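Local coordinates for sp1 protein (PDB 6LPA) that probably suppresses host gene expression as a coronavirus nsp1, and is associated with effects on host cell proliferation and immune evasion, at residues A[6-11]-A[38-44]; A[13-19]-A[52-56]. One frame throughout, in Å; residues are numbered along the deposited sequence.

Interaction 1 (A[6-11]-A[38-44])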
loop_
_atom_site.group_PDB
_atom_site.type_symbol
_atom_site.label_atom_id
_atom_site.label_comp_id
_atom_site.label_asym_id
_atom_site.label_seq_id
_atom_site.Cartn_x
_atom_site.Cartn_y
_atom_site.Cartn_z
ATOM N N LEU A 6 -9.625 -12.897 -14.710
ATOM C CA LEU A 6 -8.215 -12.909 -15.090
ATOM C C LEU A 6 -7.625 -14.310 -14.986
ATOM O O LEU A 6 -7.840 -15.017 -13.995
ATOM C CB LEU A 6 -7.393 -11.965 -14.194
ATOM C CG LEU A 6 -6.809 -10.641 -14.691
ATOM C CD1 LEU A 6 -6.014 -9.949 -13.565
ATOM C CD2 LEU A 6 -5.936 -10.853 -15.926
ATOM N N THR A 7 -6.857 -14.691 -16.000
ATOM C CA THR A 7 -6.011 -15.869 -15.913
ATOM C C THR A 7 -4.624 -15.417 -15.467
ATOM O O THR A 7 -3.967 -14.620 -16.149
ATOM C CB THR A 7 -5.960 -16.619 -17.242
ATOM O OG1 THR A 7 -7.295 -16.966 -17.632
ATOM C CG2 THR A 7 -5.149 -17.895 -17.097
ATOM N N LEU A 8 -4.205 -15.893 -14.303
ATOM C CA LEU A 8 -2.930 -15.531 -13.706
ATOM C C LEU A 8 -2.000 -16.732 -13.676
ATOM O O LEU A 8 -2.445 -17.873 -13.541
ATOM C CB LEU A 8 -3.127 -15.010 -12.280
ATOM C CG LEU A 8 -4.009 -13.773 -12.117
ATOM C CD1 LEU A 8 -4.183 -13.447 -10.641
ATOM C CD2 LEU A 8 -3.449 -12.592 -12.893
ATOM N N ALA A 9 -0.700 -16.460 -13.773
ATOM C CA ALA A 9 0.314 -17.493 -13.665
ATOM C C ALA A 9 0.652 -17.708 -12.192
ATOM O O ALA A 9 1.376 -16.909 -11.588
ATOM C CB ALA A 9 1.550 -17.119 -14.473
ATOM N N VAL A 10 0.140 -18.789 -11.620
ATOM C CA VAL A 10 0.332 -19.088 -10.205
ATOM C C VAL A 10 1.639 -19.844 -10.033
ATOM O O VAL A 10 1.859 -20.879 -10.676
ATOM C CB VAL A 10 -0.844 -19.901 -9.656
ATOM C CG1 VAL A 10 -0.549 -20.338 -8.209
ATOM C CG2 VAL A 10 -2.133 -19.086 -9.774
ATOM N N ALA A 11 2.504 -19.335 -9.157
ATOM C CA ALA A 11 3.829 -19.911 -9.007
ATOM C C ALA A 11 3.724 -21.356 -8.537
ATOM O O ALA A 11 2.864 -21.694 -7.723
ATOM C CB ALA A 11 4.646 -19.076 -8.023
ATOM N N GLY A 38 -1.595 -8.121 -19.297
ATOM C CA GLY A 38 -2.220 -9.237 -18.601
ATOM C C GLY A 38 -1.434 -9.819 -17.443
ATOM O O GLY A 38 -1.728 -10.939 -17.011
ATOM N N PHE A 39 -0.449 -9.090 -16.915
ATOM C CA PHE A 39 0.396 -9.570 -15.808
ATOM C C PHE A 39 1.196 -10.813 -16.187
ATOM O O PHE A 39 1.576 -11.599 -15.316
ATOM C CB PHE A 39 -0.423 -9.844 -14.540
ATOM C CG PHE A 39 -1.090 -8.617 -13.970
ATOM C CD1 PHE A 39 -0.371 -7.699 -13.214
ATOM C CD2 PHE A 39 -2.432 -8.373 -14.207
ATOM C CE1 PHE A 39 -0.977 -6.579 -12.697
ATOM C CE2 PHE A 39 -3.039 -7.244 -13.692
ATOM C CZ PHE A 39 -2.310 -6.351 -12.942
ATOM N N LYS A 40 1.496 -10.997 -17.479
ATOM C CA LYS A 40 2.250 -12.181 -17.888
ATOM C C LYS A 40 3.671 -12.190 -17.329
ATOM O O LYS A 40 4.257 -13.268 -17.191
ATOM C CB LYS A 40 2.290 -12.287 -19.415
ATOM C CG LYS A 40 2.603 -13.669 -19.967
ATOM C CD LYS A 40 2.225 -13.756 -21.443
ATOM C CE LYS A 40 2.814 -14.991 -22.132
ATOM N NZ LYS A 40 1.753 -15.976 -22.418
ATOM N N ASP A 41 4.238 -11.029 -16.999
ATOM C CA ASP A 41 5.576 -10.976 -16.404
ATOM C C ASP A 41 5.560 -11.206 -14.894
ATOM O O ASP A 41 6.606 -11.087 -14.249
ATOM C CB ASP A 41 6.242 -9.627 -16.721
ATOM C CG ASP A 41 5.459 -8.438 -16.167
ATOM O OD1 ASP A 41 4.265 -8.589 -15.848
ATOM O OD2 ASP A 41 6.033 -7.337 -16.061
ATOM N N CYS A 42 4.404 -11.540 -14.328
ATOM C CA CYS A 42 4.183 -11.599 -12.892
ATOM C C CYS A 42 3.694 -13.000 -12.505
ATOM O O CYS A 42 3.053 -13.686 -13.309
ATOM C CB CYS A 42 3.142 -10.538 -12.486
ATOM S SG CYS A 42 3.775 -8.885 -12.360
ATOM N N ARG A 43 3.958 -13.404 -11.248
ATOM C CA ARG A 43 3.484 -14.670 -10.699
ATOM C C ARG A 43 2.623 -14.411 -9.474
ATOM O O ARG A 43 2.941 -13.548 -8.655
ATOM C CB ARG A 43 4.637 -15.617 -10.321
ATOM C CG ARG A 43 5.514 -16.037 -11.504
ATOM C CD ARG A 43 4.770 -16.924 -12.549
ATOM N NE ARG A 43 5.660 -17.200 -13.676
ATOM C CZ ARG A 43 5.735 -16.455 -14.779
ATOM N NH1 ARG A 43 4.949 -15.397 -14.935
ATOM N NH2 ARG A 43 6.585 -16.774 -15.740
ATOM N N PHE A 44 1.517 -15.146 -9.358
ATOM C CA PHE A 44 0.690 -15.041 -8.169
ATOM C C PHE A 44 1.257 -15.920 -7.062
ATOM O O PHE A 44 1.469 -17.121 -7.255
ATOM C CB PHE A 44 -0.753 -15.447 -8.450
ATOM C CG PHE A 44 -1.612 -15.472 -7.207
ATOM C CD1 PHE A 44 -2.263 -14.327 -6.779
ATOM C CD2 PHE A 44 -1.757 -16.635 -6.462
ATOM C CE1 PHE A 44 -3.050 -14.353 -5.633
ATOM C CE2 PHE A 44 -2.532 -16.671 -5.332
ATOM C CZ PHE A 44 -3.177 -15.531 -4.907
HETATM O O HOH W 1 -1.312 -13.547 -15.994
HETATM O O HOH W 2 0.255 -13.942 -13.768
#
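F44 meets strand 6-11 with both polar atoms of its backbone. Its N donates to A9 O (2.8 Å), and its O receives A11 N (3.1 Å, N-H...O angle 170°), so the two bonds flank V10 and bridge it to F44. A9 O is shared, because R43 CA also approaches it in a CA-H...O contact. Beside the bridge, V10 CG2 lies 4.1 Å from F44 CB, the two side chains running side by side. CG of F44 is anti to its backbone N (chi1 175°), which sends the ring past V10 CG2 toward L8 CD1. The methyl of A9 rests 3.8 Å from both CD and NH1 of R43. NH1 donates to C42 O and K40 O, which both lie close to the guanidinium plane, while NH1 itself stands above each carbonyl plane. R43 NE bonds S94 O.

Toward L6 the backbones diverge. One water joins A9 N (2.7 Å) to C42 O; another lies between T7 O and G38 O. Here L6 CD1 meets the F39 ring obliquely, 4.0 Å from CD2, and L8 CD2 faces F39 CB more loosely.

Further out, a type I turn from F39 to C42, with C42 N bonded to F39 O (3.0 Å), follows G38, the C-prime residue of the Schellman motif ending helix 33-36. F101 of strand 96-104 meets the F44 ring. The axes of 6-11 and 42-44 make an angle of 70°. Strands 6-11 and 42-46 are the outermost of the six-stranded sheet; a single bridge between them is consistent with closure of the beta-barrel known for alphacoronavirus nsp1.

Interaction 2 (A[13-19]-A[52-56])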
loop_
_atom_site.group_PDB
_atom_site.type_symbol
_atom_site.label_atom_id
_atom_site.label_comp_id
_atom_site.label_asym_id
_atom_site.label_seq_id
_atom_site.Cartn_x
_atom_site.Cartn_y
_atom_site.Cartn_z
ATOM N N ASP A 13 7.023 -23.336 -8.365
ATOM C CA ASP A 13 8.353 -23.812 -8.018
ATOM C C ASP A 13 8.550 -23.894 -6.500
ATOM O O ASP A 13 7.900 -23.191 -5.717
ATOM C CB ASP A 13 9.433 -22.889 -8.582
ATOM C CG ASP A 13 9.748 -23.166 -10.017
ATOM O OD1 ASP A 13 9.440 -24.283 -10.487
ATOM O OD2 ASP A 13 10.317 -22.263 -10.665
ATOM N N GLN A 14 9.498 -24.754 -6.101
ATOM C CA GLN A 14 9.970 -24.789 -4.715
ATOM C C GLN A 14 10.460 -23.424 -4.245
ATOM O O GLN A 14 10.211 -23.021 -3.100
ATOM C CB GLN A 14 11.112 -25.792 -4.583
ATOM C CG GLN A 14 10.718 -27.084 -3.991
ATOM C CD GLN A 14 10.354 -26.973 -2.531
ATOM O OE1 GLN A 14 10.298 -25.876 -1.941
ATOM N NE2 GLN A 14 10.069 -28.112 -1.944
ATOM N N GLU A 15 11.207 -22.727 -5.093
ATOM C CA GLU A 15 11.696 -21.389 -4.805
ATOM C C GLU A 15 11.301 -20.472 -5.949
ATOM O O GLU A 15 11.294 -20.882 -7.113
ATOM C CB GLU A 15 13.231 -21.363 -4.603
ATOM C CG GLU A 15 13.648 -21.346 -3.134
ATOM C CD GLU A 15 15.002 -20.678 -2.905
ATOM O OE1 GLU A 15 15.333 -20.404 -1.729
ATOM O OE2 GLU A 15 15.727 -20.431 -3.899
ATOM N N ILE A 16 10.967 -19.235 -5.609
ATOM C CA ILE A 16 10.473 -18.255 -6.565
ATOM C C ILE A 16 11.463 -17.107 -6.530
ATOM O O ILE A 16 11.530 -16.369 -5.539
ATOM C CB ILE A 16 9.046 -17.784 -6.222
ATOM C CG1 ILE A 16 8.026 -18.897 -6.481
ATOM C CG2 ILE A 16 8.630 -16.556 -7.022
ATOM C CD1 ILE A 16 6.793 -18.800 -5.544
ATOM N N SER A 17 12.268 -16.979 -7.577
ATOM C CA SER A 17 13.095 -15.789 -7.707
ATOM C C SER A 17 12.265 -14.659 -8.315
ATOM O O SER A 17 11.616 -14.847 -9.351
ATOM C CB SER A 17 14.316 -16.078 -8.571
ATOM O OG SER A 17 14.974 -14.860 -8.847
ATOM N N ALA A 18 12.269 -13.494 -7.665
ATOM C CA ALA A 18 11.350 -12.422 -8.019
ATOM C C ALA A 18 11.976 -11.083 -7.660
ATOM O O ALA A 18 13.087 -11.012 -7.132
ATOM C CB ALA A 18 10.000 -12.604 -7.314
ATOM N N HIS A 19 11.246 -10.012 -7.948
ATOM C CA HIS A 19 11.702 -8.687 -7.559
ATOM C C HIS A 19 10.506 -7.756 -7.445
ATOM O O HIS A 19 9.465 -7.986 -8.068
ATOM C CB HIS A 19 12.723 -8.121 -8.556
ATOM C CG HIS A 19 12.193 -7.939 -9.940
ATOM N ND1 HIS A 19 11.686 -6.738 -10.393
ATOM C CD2 HIS A 19 12.097 -8.801 -10.979
ATOM C CE1 HIS A 19 11.291 -6.871 -11.647
ATOM N NE2 HIS A 19 11.537 -8.112 -12.030
ATOM N N ILE A 52 8.646 -18.654 0.009
ATOM C CA ILE A 52 9.159 -19.137 -1.280
ATOM C C ILE A 52 9.958 -18.079 -1.987
ATOM O O ILE A 52 10.825 -18.394 -2.808
ATOM C CB ILE A 52 8.052 -19.527 -2.269
ATOM C CG1 ILE A 52 7.130 -20.566 -1.731
ATOM C CG2 ILE A 52 8.679 -20.027 -3.555
ATOM C CD1 ILE A 52 7.729 -21.690 -1.598
ATOM N N VAL A 53 9.595 -16.825 -1.793
ATOM C CA VAL A 53 10.095 -15.734 -2.618
ATOM C C VAL A 53 11.496 -15.351 -2.162
ATOM O O VAL A 53 11.727 -15.084 -0.979
ATOM C CB VAL A 53 9.142 -14.531 -2.536
ATOM C CG1 VAL A 53 9.570 -13.452 -3.494
ATOM C CG2 VAL A 53 7.719 -14.993 -2.784
ATOM N N ILE A 54 12.429 -15.299 -3.106
ATOM C CA ILE A 54 13.743 -14.720 -2.883
ATOM C C ILE A 54 13.864 -13.538 -3.831
ATOM O O ILE A 54 13.339 -13.582 -4.950
ATOM C CB ILE A 54 14.878 -15.752 -3.084
ATOM C CG1 ILE A 54 14.995 -16.174 -4.544
ATOM C CG2 ILE A 54 14.613 -16.979 -2.234
ATOM C CD1 ILE A 54 15.852 -17.405 -4.764
ATOM N N GLY A 55 14.467 -12.451 -3.342
ATOM C CA GLY A 55 14.682 -11.242 -4.114
ATOM C C GLY A 55 13.746 -10.089 -3.816
ATOM O O GLY A 55 13.883 -9.025 -4.438
ATOM N N VAL A 56 12.781 -10.254 -2.916
ATOM C CA VAL A 56 11.788 -9.212 -2.650
ATOM C C VAL A 56 11.824 -8.858 -1.166
ATOM O O VAL A 56 11.521 -9.701 -0.308
ATOM C CB VAL A 56 10.373 -9.638 -3.081
ATOM C CG1 VAL A 56 9.420 -8.469 -2.937
ATOM C CG2 VAL A 56 10.385 -10.128 -4.539
#
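A two-stranded parallel sheet, formed by 16-17 and 53-54 and separate from the six-stranded one, defines this contact. I16 pairs with V53 and S17 with I54, and three backbone bonds alternate between the strands. I16 N donates to I52 O (2.9 Å), I16 O receives I54 N (2.8 Å, N-H...O angle 170°), and A18 N donates to I54 O. The last is aligned almost exactly with the acceptor's carbonyl bond (C=O...N angle 175°), whereas I16 N stands above the plane of the I52 carbonyl. CA-H...O contacts from V53 CA to I16 O and from S17 CA to I54 O fill in the ladder.

Side chains of the paired residues sort onto two faces, I16 and V53 on one. Just beyond the strand, A18 CB lies 3.9 Å from V53 CG1 and 3.7 Å from V56 CG2, and the same V56 methyl reaches H19 N. The modelled placement of I52 CG2 against I16 CD1 is doubtful. On the other face, S17 CB touches I54 CG1. I54 holds CG1 between its backbone N and carbonyl carbon (chi1 68°), over S17 CA. Its CG2 lies 3.5 Å from E15 OE1 and its CD1 3.1 Å from E15 OE2, the side chains of E15 and I54 crossing at about a right angle. A side chain at G55 would run into A18 O and the preceding carbonyl; glycine lets CA lie 3.4 Å from A18 O.

Outside the pair, S92 OG bonds S17 O, and the backbone of H19 joins P91. Between the segments themselves every hydrogen bond is backbone to backbone, with side chains adding mainly apolar contact; the pairing therefore depends on main-chain geometry, with I16 and A18 buried and S17 and I54 more exposed.

How the interactions relate
Interactions 1 and 2 have centres about 14 Å apart and are built from the same two regions of chain in succession: strand 6-11 leads into 16-17, and strand 42-46 into 53-54, so the segments alternate along the sequence. The N-terminal region is thus tied twice to the middle one. They adjoin where A11 CB of interaction 1 approaches I16 CD1 of interaction 2, a modelled 3.3 Å whose exact value is doubtful. A common neighbour is the loop after strand 85-91: in interaction 1, S92 bonds D41 through the backbone and S94 O accepts from R43 NE; in interaction 2, S92 OG bonds S17 O and S94 touches D13.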